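Local coordinates for protein HTPA Reductase (Selaginella moellendorffii, PDB 5U5I) that probably reduces 4-hydroxy-tetrahydrodipicolinate to tetrahydrodipicolinate with NADH or NADPH, the last step from aspartate to tetrahydrodipicolinate in lysine biosynthesis, at residues 157-162 with 193-198. Numbering follows the deposited sequence.
Sequences VTESHQ and LVRDPK
The guanidinium of Arg195 turns its edge to Glu159 OE1 and one face to His161 CB, which lies 3.9 Å above the guanidinium plane, over its centre. Strands 154-161 and 192-194 are the parallel neighbours of a beta-alpha-beta unit in the C-terminal domain of this DapB-family reductase, joined by a backbone hydrogen bond from Val194 N to Glu159 O (2.8 Å). Beside this backbone link, side chains add a polar grip. Arg195 turns back by a bend at chi2 (-68°), and its NH1 forms a salt bridge with Glu159 OE1 at 2.8 Å, on the syn side of a carboxylate tilted 34° from the guanidinium. His161 ND1 donates to Glu159 OE1, also at 2.8 Å, from the opposite face of the carboxylate. Outside the pair, Lys165 O accepts from Arg195 NE and Ser169 N donates to Glu159 OE2. A methionine in place of Arg195 would probably leave Glu159 without its cationic mate and the Lys165 carbonyl without this donor. Leu193 runs alongside Glu159, placing CD2 3.3 Å from OE2. On the other face of the sheet, Ser160 CB rests 4.1 Å from Val194 CB, and Val194 CG2 meets Thr158 OG1 at 3.8 Å.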
loop_
_atom_site.group_PDB
_atom_site.type_symbol
_atom_site.label_atom_id
_atom_site.label_comp_id
_atom_site.label_asym_id
_atom_site.label_seq_id
_atom_site.Cartn_x
_atom_site.Cartn_y
_atom_site.Cartn_z
ATOM N N VAL B 157 -9.022 -10.056 -7.331
ATOM C CA VAL B 157 -8.379 -9.056 -8.203
ATOM C C VAL B 157 -9.120 -9.014 -9.531
ATOM O O VAL B 157 -9.233 -10.031 -10.219
ATOM C CB VAL B 157 -6.890 -9.362 -8.474
ATOM C CG1 VAL B 157 -6.267 -8.280 -9.361
ATOM C CG2 VAL B 157 -6.121 -9.501 -7.171
ATOM N N THR B 158 -9.626 -7.838 -9.880
ATOM C CA THR B 158 -10.298 -7.648 -11.151
ATOM C C THR B 158 -9.660 -6.471 -11.913
ATOM O O THR B 158 -9.248 -5.462 -11.330
ATOM C CB THR B 158 -11.836 -7.539 -11.000
ATOM O OG1 THR B 158 -12.422 -7.243 -12.275
ATOM C CG2 THR B 158 -12.246 -6.460 -10.023
ATOM N N GLU B 159 -9.575 -6.633 -13.225
ATOM C CA GLU B 159 -8.713 -5.802 -14.053
ATOM C C GLU B 159 -9.378 -5.567 -15.417
ATOM O O GLU B 159 -9.924 -6.493 -16.013
ATOM C CB GLU B 159 -7.365 -6.518 -14.159
ATOM C CG GLU B 159 -6.279 -5.827 -14.944
ATOM C CD GLU B 159 -6.188 -6.335 -16.374
ATOM O OE1 GLU B 159 -7.008 -5.913 -17.211
ATOM O OE2 GLU B 159 -5.297 -7.162 -16.666
ATOM N N SER B 160 -9.335 -4.320 -15.890
ATOM C CA SER B 160 -9.939 -3.937 -17.162
ATOM C C SER B 160 -9.019 -3.042 -17.998
ATOM O O SER B 160 -8.589 -1.982 -17.545
ATOM C CB SER B 160 -11.282 -3.242 -16.937
ATOM O OG SER B 160 -11.873 -2.865 -18.167
ATOM N N HIS B 161 -8.747 -3.500 -19.221
ATOM C CA HIS B 161 -7.993 -2.771 -20.231
ATOM C C HIS B 161 -8.758 -2.888 -21.566
ATOM O O HIS B 161 -9.710 -3.673 -21.693
ATOM C CB HIS B 161 -6.581 -3.368 -20.394
ATOM C CG HIS B 161 -5.620 -3.002 -19.304
ATOM N ND1 HIS B 161 -5.649 -3.584 -18.054
ATOM C CD2 HIS B 161 -4.588 -2.125 -19.285
ATOM C CE1 HIS B 161 -4.690 -3.066 -17.304
ATOM N NE2 HIS B 161 -4.027 -2.182 -18.029
ATOM N N GLN B 162 -8.331 -2.107 -22.552
ATOM C CA GLN B 162 -8.887 -2.192 -23.906
ATOM C C GLN B 162 -8.813 -3.623 -24.457
ATOM O O GLN B 162 -7.859 -4.358 -24.168
ATOM C CB GLN B 162 -8.244 -1.166 -24.863
ATOM C CG GLN B 162 -6.760 -1.332 -25.192
ATOM C CD GLN B 162 -5.803 -0.818 -24.120
ATOM O OE1 GLN B 162 -6.164 -0.014 -23.254
ATOM N NE2 GLN B 162 -4.569 -1.300 -24.170
ATOM N N LEU B 193 -10.280 -10.920 -15.834
ATOM C CA LEU B 193 -9.951 -10.009 -16.929
ATOM C C LEU B 193 -11.229 -9.545 -17.602
ATOM O O LEU B 193 -11.811 -10.278 -18.401
ATOM C CB LEU B 193 -9.032 -10.692 -17.953
ATOM C CG LEU B 193 -7.653 -11.190 -17.494
ATOM C CD1 LEU B 193 -6.869 -11.725 -18.688
ATOM C CD2 LEU B 193 -6.855 -10.106 -16.794
ATOM N N VAL B 194 -11.672 -8.337 -17.274
ATOM C CA VAL B 194 -12.837 -7.751 -17.925
ATOM C C VAL B 194 -12.369 -7.150 -19.244
ATOM O O VAL B 194 -11.545 -6.241 -19.251
ATOM C CB VAL B 194 -13.523 -6.693 -17.040
ATOM C CG1 VAL B 194 -14.672 -6.021 -17.783
ATOM C CG2 VAL B 194 -14.028 -7.341 -15.753
ATOM N N ARG B 195 -12.868 -7.705 -20.347
ATOM C CA ARG B 195 -12.545 -7.244 -21.701
ATOM C C ARG B 195 -13.754 -6.947 -22.614
ATOM O O ARG B 195 -13.561 -6.434 -23.721
ATOM C CB ARG B 195 -11.629 -8.275 -22.373
ATOM C CG ARG B 195 -10.250 -8.401 -21.739
ATOM C CD ARG B 195 -9.424 -7.145 -21.973
ATOM N NE ARG B 195 -8.060 -7.242 -21.456
ATOM C CZ ARG B 195 -7.701 -7.126 -20.172
ATOM N NH1 ARG B 195 -8.606 -6.943 -19.204
ATOM N NH2 ARG B 195 -6.411 -7.219 -19.846
ATOM N N ASP B 196 -14.975 -7.243 -22.162
ATOM C CA ASP B 196 -16.195 -6.959 -22.925
ATOM C C ASP B 196 -16.640 -5.516 -22.634
ATOM O O ASP B 196 -16.876 -5.185 -21.470
ATOM C CB ASP B 196 -17.297 -7.954 -22.540
ATOM C CG ASP B 196 -18.573 -7.773 -23.350
ATOM O OD1 ASP B 196 -19.106 -6.642 -23.383
ATOM O OD2 ASP B 196 -19.064 -8.765 -23.942
ATOM N N PRO B 197 -16.771 -4.663 -23.679
ATOM C CA PRO B 197 -17.158 -3.248 -23.517
ATOM C C PRO B 197 -18.354 -2.967 -22.593
ATOM O O PRO B 197 -18.263 -2.073 -21.755
ATOM C CB PRO B 197 -17.482 -2.807 -24.943
ATOM C CG PRO B 197 -16.620 -3.660 -25.795
ATOM C CD PRO B 197 -16.461 -4.974 -25.088
ATOM N N LYS B 198 -19.445 -3.721 -22.743
ATOM C CA LYS B 198 -20.644 -3.564 -21.888
ATOM C C LYS B 198 -20.312 -3.700 -20.401
ATOM O O LYS B 198 -20.729 -2.875 -19.588
ATOM C CB LYS B 198 -21.723 -4.587 -22.265
#